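Local structure of bifunctional endomannanase/endoglucanase (Caldanaerobius polysaccharolyticus, 3W0K) at residues 260-274 and 296-308. The protein probably hydrolyses beta-1,4 linkages in mannan and cellulose chains, acting as both endomannanase and endoglucanase within glycoside hydrolase family 5. Numbering follows the deposited sequence.
Sequences GCFNKTSNDVAIRWF and PFGIVEHGRPGAK
Asn263 and Arg304 lie opposite each other where two loops of the closed eight-stranded (beta/alpha) barrel run together, their CA atoms 4.5 Å apart. Residues 260-274 follow strand 254-259 and lead into helix 267-284; residues 296-308 belong to the irregular loop after the eighth strand, 287-290. At the start of the helix, Asn267 N donates to Pro305 O within the type II turn 304-307. Earlier in both segments, Asn263 ND2 donates to His302 O at 2.9 Å, the bond lying in the plane of that carbonyl.

Arg304 is the centre of the contact. Its chain bends at chi3 (-74°), which carries the guanidinium past the methyl of Ala270 to the backbone of 261-262. There Arg304 NH1 meets two backbone oxygens: Phe262 O at 3.0 Å, approached from above the carbonyl plane, and Cys261 O through a weaker, more bent bond. Arg304 NE donates to Asn267 OD1 at 3.1 Å, with amide and guanidinium nearly coplanar (4°), and a water joins that same oxygen to NH2. The His302 ring lies over one face of the guanidinium, while NH2 comes to the edge of the Phe274 ring. A leucine in place of Arg304 would probably leave the carbonyls of Cys261 and Phe262 without this donor and the Asn267 amide freer to turn.

At the other end of the contact, the Phe297 ring lays one face against Phe262 N, and the rings of Phe297 and Trp291 meet edge-to-face; a Tris molecule sits about 5 Å from the Phe297 side chain, which may mark a pocket there. The Phe262 ring, whose other neighbours include Trp210, meets this loop obliquely, its CE1 3.5 Å from Pro296 CB.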
loop_
_atom_site.group_PDB
_atom_site.type_symbol
_atom_site.label_atom_id
_atom_site.label_comp_id
_atom_site.label_asym_id
_atom_site.label_seq_id
_atom_site.Cartn_x
_atom_site.Cartn_y
_atom_site.Cartn_z
ATOM N N GLY A 260 -6.628 2.283 -6.893
ATOM C CA GLY A 260 -6.999 3.584 -7.407
ATOM C C GLY A 260 -6.689 3.759 -8.873
ATOM O O GLY A 260 -6.165 2.855 -9.528
ATOM N N CYS A 261 -6.969 4.959 -9.365
ATOM C CA CYS A 261 -6.754 5.292 -10.762
ATOM C C CYS A 261 -6.076 6.650 -10.885
ATOM O O CYS A 261 -6.399 7.584 -10.147
ATOM C CB CYS A 261 -8.109 5.324 -11.472
ATOM S SG CYS A 261 -8.034 5.622 -13.241
ATOM N N PHE A 262 -5.135 6.751 -11.822
ATOM C CA PHE A 262 -4.406 7.991 -12.076
ATOM C C PHE A 262 -5.381 9.018 -12.674
ATOM O O PHE A 262 -6.507 8.668 -13.041
ATOM C CB PHE A 262 -3.233 7.705 -13.016
ATOM C CG PHE A 262 -2.218 8.813 -13.098
ATOM C CD1 PHE A 262 -1.769 9.462 -11.953
ATOM C CD2 PHE A 262 -1.687 9.185 -14.329
ATOM C CE1 PHE A 262 -0.805 10.465 -12.033
ATOM C CE2 PHE A 262 -0.722 10.187 -14.419
ATOM C CZ PHE A 262 -0.280 10.826 -13.269
ATOM N N ASN A 263 -4.946 10.269 -12.796
ATOM C CA ASN A 263 -5.827 11.333 -13.280
ATOM C C ASN A 263 -5.839 11.698 -14.764
ATOM O O ASN A 263 -6.299 12.784 -15.127
ATOM C CB ASN A 263 -5.626 12.594 -12.431
ATOM C CG ASN A 263 -4.279 13.263 -12.672
ATOM O OD1 ASN A 263 -3.392 12.701 -13.317
ATOM N ND2 ASN A 263 -4.131 14.478 -12.162
ATOM N N LYS A 264 -5.351 10.806 -15.619
ATOM C CA LYS A 264 -5.347 11.070 -17.059
ATOM C C LYS A 264 -6.461 10.299 -17.764
ATOM O O LYS A 264 -6.821 10.600 -18.902
ATOM C CB LYS A 264 -3.984 10.732 -17.666
ATOM C CG LYS A 264 -2.854 11.607 -17.149
ATOM C CD LYS A 264 -3.140 13.081 -17.389
ATOM C CE LYS A 264 -2.025 13.951 -16.833
ATOM N NZ LYS A 264 -2.284 15.399 -17.059
ATOM N N THR A 265 -7.014 9.317 -17.060
ATOM C CA THR A 265 -8.100 8.484 -17.563
ATOM C C THR A 265 -9.404 9.269 -17.459
ATOM O O THR A 265 -9.596 10.026 -16.507
ATOM C CB THR A 265 -8.209 7.201 -16.713
ATOM O OG1 THR A 265 -6.987 6.463 -16.819
ATOM C CG2 THR A 265 -9.376 6.330 -17.165
ATOM N N SER A 266 -10.288 9.113 -18.442
ATOM C CA SER A 266 -11.567 9.819 -18.415
ATOM C C SER A 266 -12.309 9.395 -17.150
ATOM O O SER A 266 -12.316 8.212 -16.797
ATOM C CB SER A 266 -12.398 9.487 -19.654
ATOM O OG SER A 266 -13.504 10.366 -19.756
ATOM N N ASN A 267 -12.931 10.355 -16.473
ATOM C CA ASN A 267 -13.629 10.054 -15.232
ATOM C C ASN A 267 -14.751 9.033 -15.330
ATOM O O ASN A 267 -14.925 8.224 -14.421
ATOM C CB ASN A 267 -14.141 11.321 -14.552
ATOM C CG ASN A 267 -14.396 11.108 -13.079
ATOM O OD1 ASN A 267 -13.495 10.703 -12.339
ATOM N ND2 ASN A 267 -15.629 11.343 -12.646
ATOM N N ASP A 268 -15.523 9.070 -16.414
ATOM C CA ASP A 268 -16.612 8.111 -16.574
ATOM C C ASP A 268 -16.052 6.690 -16.645
ATOM O O ASP A 268 -16.628 5.759 -16.086
ATOM C CB ASP A 268 -17.453 8.432 -17.820
ATOM C CG ASP A 268 -16.698 8.213 -19.118
ATOM O OD1 ASP A 268 -17.233 7.510 -20.002
ATOM O OD2 ASP A 268 -15.576 8.741 -19.259
ATOM N N VAL A 269 -14.898 6.548 -17.293
ATOM C CA VAL A 269 -14.230 5.258 -17.431
ATOM C C VAL A 269 -13.680 4.800 -16.078
ATOM O O VAL A 269 -13.823 3.633 -15.701
ATOM C CB VAL A 269 -13.083 5.342 -18.469
ATOM C CG1 VAL A 269 -12.299 4.036 -18.516
ATOM C CG2 VAL A 269 -13.655 5.660 -19.848
ATOM N N ALA A 270 -13.080 5.729 -15.341
ATOM C CA ALA A 270 -12.520 5.426 -14.025
ATOM C C ALA A 270 -13.615 4.984 -13.061
ATOM O O ALA A 270 -13.469 3.978 -12.367
ATOM C CB ALA A 270 -11.788 6.640 -13.473
ATOM N N ILE A 271 -14.715 5.734 -13.031
ATOM C CA ILE A 271 -15.841 5.414 -12.160
ATOM C C ILE A 271 -16.412 4.035 -12.481
ATOM O O ILE A 271 -16.705 3.265 -11.575
ATOM C CB ILE A 271 -16.953 6.495 -12.250
ATOM C CG1 ILE A 271 -16.500 7.773 -11.535
ATOM C CG2 ILE A 271 -18.266 5.980 -11.657
ATOM C CD1 ILE A 271 -16.391 7.634 -10.018
ATOM N N ARG A 272 -16.529 3.716 -13.770
ATOM C CA ARG A 272 -17.057 2.419 -14.191
ATOM C C ARG A 272 -16.179 1.286 -13.656
ATOM O O ARG A 272 -16.680 0.256 -13.200
ATOM C CB ARG A 272 -17.139 2.344 -15.721
ATOM C CG ARG A 272 -17.722 1.041 -16.246
ATOM C CD ARG A 272 -19.145 0.836 -15.761
ATOM N NE ARG A 272 -19.656 -0.483 -16.125
ATOM C CZ ARG A 272 -19.471 -1.587 -15.407
ATOM N NH1 ARG A 272 -18.782 -1.541 -14.271
ATOM N NH2 ARG A 272 -19.991 -2.737 -15.819
ATOM N N TRP A 273 -14.868 1.500 -13.698
ATOM C CA TRP A 273 -13.913 0.520 -13.205
ATOM C C TRP A 273 -13.997 0.434 -11.675
ATOM O O TRP A 273 -13.999 -0.661 -11.110
ATOM C CB TRP A 273 -12.502 0.886 -13.676
ATOM C CG TRP A 273 -11.417 0.122 -12.993
ATOM C CD1 TRP A 273 -10.973 -1.133 -13.295
ATOM C CD2 TRP A 273 -10.667 0.552 -11.853
ATOM N NE1 TRP A 273 -9.994 -1.516 -12.404
ATOM C CE2 TRP A 273 -9.789 -0.498 -11.508
ATOM C CE3 TRP A 273 -10.658 1.724 -11.085
ATOM C CZ2 TRP A 273 -8.908 -0.411 -10.424
ATOM C CZ3 TRP A 273 -9.786 1.810 -10.010
ATOM C CH2 TRP A 273 -8.923 0.748 -9.689
ATOM N N PHE A 274 -14.100 1.588 -11.015
ATOM C CA PHE A 274 -14.219 1.625 -9.553
ATOM C C PHE A 274 -15.433 0.819 -9.096
ATOM O O PHE A 274 -15.378 0.108 -8.096
ATOM C CB PHE A 274 -14.367 3.065 -9.052
ATOM C CG PHE A 274 -13.067 3.732 -8.695
ATOM C CD1 PHE A 274 -12.301 3.268 -7.630
ATOM C CD2 PHE A 274 -12.636 4.854 -9.392
ATOM C CE1 PHE A 274 -11.123 3.920 -7.264
ATOM C CE2 PHE A 274 -11.458 5.513 -9.034
ATOM C CZ PHE A 274 -10.701 5.043 -7.967
ATOM N N PRO A 296 -3.521 12.864 -7.478
ATOM C CA PRO A 296 -4.062 12.191 -8.666
ATOM C C PRO A 296 -4.871 10.923 -8.396
ATOM O O PRO A 296 -5.870 10.676 -9.071
ATOM C CB PRO A 296 -2.808 11.897 -9.486
ATOM C CG PRO A 296 -1.908 13.035 -9.132
ATOM C CD PRO A 296 -2.079 13.119 -7.637
ATOM N N PHE A 297 -4.423 10.113 -7.438
ATOM C CA PHE A 297 -5.115 8.872 -7.075
ATOM C C PHE A 297 -6.064 9.079 -5.893
ATOM O O PHE A 297 -6.481 8.107 -5.254
ATOM C CB PHE A 297 -4.104 7.786 -6.680
ATOM C CG PHE A 297 -3.360 7.174 -7.833
ATOM C CD1 PHE A 297 -2.203 7.766 -8.324
ATOM C CD2 PHE A 297 -3.791 5.974 -8.391
ATOM C CE1 PHE A 297 -1.477 7.166 -9.357
ATOM C CE2 PHE A 297 -3.076 5.366 -9.423
ATOM C CZ PHE A 297 -1.915 5.965 -9.906
ATOM N N GLY A 298 -6.416 10.331 -5.606
ATOM C CA GLY A 298 -7.285 10.605 -4.470
ATOM C C GLY A 298 -8.724 10.988 -4.761
ATOM O O GLY A 298 -9.224 10.809 -5.874
ATOM N N ILE A 299 -9.407 11.472 -3.728
ATOM C CA ILE A 299 -10.797 11.903 -3.857
ATOM C C ILE A 299 -10.917 13.427 -3.848
ATOM O O ILE A 299 -11.976 13.969 -4.162
ATOM C CB ILE A 299 -11.711 11.328 -2.739
ATOM C CG1 ILE A 299 -11.259 11.805 -1.357
ATOM C CG2 ILE A 299 -11.746 9.811 -2.811
ATOM C CD1 ILE A 299 -12.288 11.564 -0.260
ATOM N N VAL A 300 -9.837 14.115 -3.492
ATOM C CA VAL A 300 -9.863 15.573 -3.440
ATOM C C VAL A 300 -9.245 16.185 -4.688
ATOM O O VAL A 300 -8.029 16.143 -4.864
ATOM C CB VAL A 300 -9.123 16.112 -2.191
ATOM C CG1 VAL A 300 -9.263 17.632 -2.111
ATOM C CG2 VAL A 300 -9.677 15.463 -0.933
ATOM N N GLU A 301 -10.098 16.730 -5.556
ATOM C CA GLU A 301 -9.663 17.375 -6.797
ATOM C C GLU A 301 -8.572 16.586 -7.521
ATOM O O GLU A 301 -7.517 17.130 -7.851
ATOM C CB GLU A 301 -9.169 18.796 -6.501
ATOM C CG GLU A 301 -10.228 19.707 -5.901
ATOM C CD GLU A 301 -9.708 21.105 -5.623
ATOM O OE1 GLU A 301 -9.186 21.340 -4.513
ATOM O OE2 GLU A 301 -9.827 21.970 -6.515
ATOM N N HIS A 302 -8.829 15.305 -7.774
ATOM C CA HIS A 302 -7.839 14.463 -8.439
ATOM C C HIS A 302 -7.442 14.969 -9.826
ATOM O O HIS A 302 -6.276 14.869 -10.206
ATOM C CB HIS A 302 -8.295 13.001 -8.477
ATOM C CG HIS A 302 -9.655 12.800 -9.062
ATOM N ND1 HIS A 302 -10.766 12.540 -8.288
ATOM C CD2 HIS A 302 -10.085 12.817 -10.346
ATOM C CE1 HIS A 302 -11.821 12.409 -9.072
ATOM N NE2 HIS A 302 -11.435 12.571 -10.325
ATOM N N GLY A 303 -8.408 15.497 -10.577
ATOM C CA GLY A 303 -8.101 16.043 -11.890
ATOM C C GLY A 303 -8.554 15.317 -13.142
ATOM O O GLY A 303 -8.305 15.810 -14.242
ATOM N N ARG A 304 -9.212 14.169 -13.012
ATOM C CA ARG A 304 -9.668 13.441 -14.197
ATOM C C ARG A 304 -10.669 14.246 -15.014
ATOM O O ARG A 304 -11.549 14.910 -14.462
ATOM C CB ARG A 304 -10.299 12.100 -13.823
ATOM C CG ARG A 304 -9.301 10.987 -13.601
ATOM C CD ARG A 304 -10.004 9.652 -13.422
ATOM N NE ARG A 304 -10.650 9.546 -12.119
ATOM C CZ ARG A 304 -10.004 9.229 -11.000
ATOM N NH1 ARG A 304 -8.701 8.984 -11.039
ATOM N NH2 ARG A 304 -10.651 9.180 -9.842
ATOM N N PRO A 305 -10.523 14.226 -16.346
ATOM C CA PRO A 305 -11.456 14.976 -17.191
ATOM C C PRO A 305 -12.895 14.498 -17.010
ATOM O O PRO A 305 -13.169 13.292 -16.990
ATOM C CB PRO A 305 -10.924 14.723 -18.605
ATOM C CG PRO A 305 -10.160 13.440 -18.484
ATOM C CD PRO A 305 -9.476 13.582 -17.155
ATOM N N GLY A 306 -13.796 15.454 -16.805
ATOM C CA GLY A 306 -15.199 15.130 -16.619
ATOM C C GLY A 306 -15.648 15.106 -15.170
ATOM O O GLY A 306 -16.844 15.152 -14.893
ATOM N N ALA A 307 -14.698 15.023 -14.242
ATOM C CA ALA A 307 -15.025 14.991 -12.822
ATOM C C ALA A 307 -15.488 16.348 -12.295
ATOM O O ALA A 307 -15.098 17.397 -12.813
ATOM C CB ALA A 307 -13.828 14.497 -12.018
ATOM N N LYS A 308 -16.332 16.305 -11.269
ATOM C CA LYS A 308 -16.861 17.500 -10.616
ATOM C C LYS A 308 -16.591 17.352 -9.124
ATOM O O LYS A 308 -16.659 16.247 -8.583
ATOM C CB LYS A 308 -18.356 17.631 -10.872
HETATM O O HOH W 1 -7.928 6.739 -7.273
HETATM O O HOH W 2 -5.757 15.460 -15.821
HETATM O O HOH W 3 -13.461 9.461 -9.980
HETATM O O HOH W 4 -15.472 11.720 -18.082
#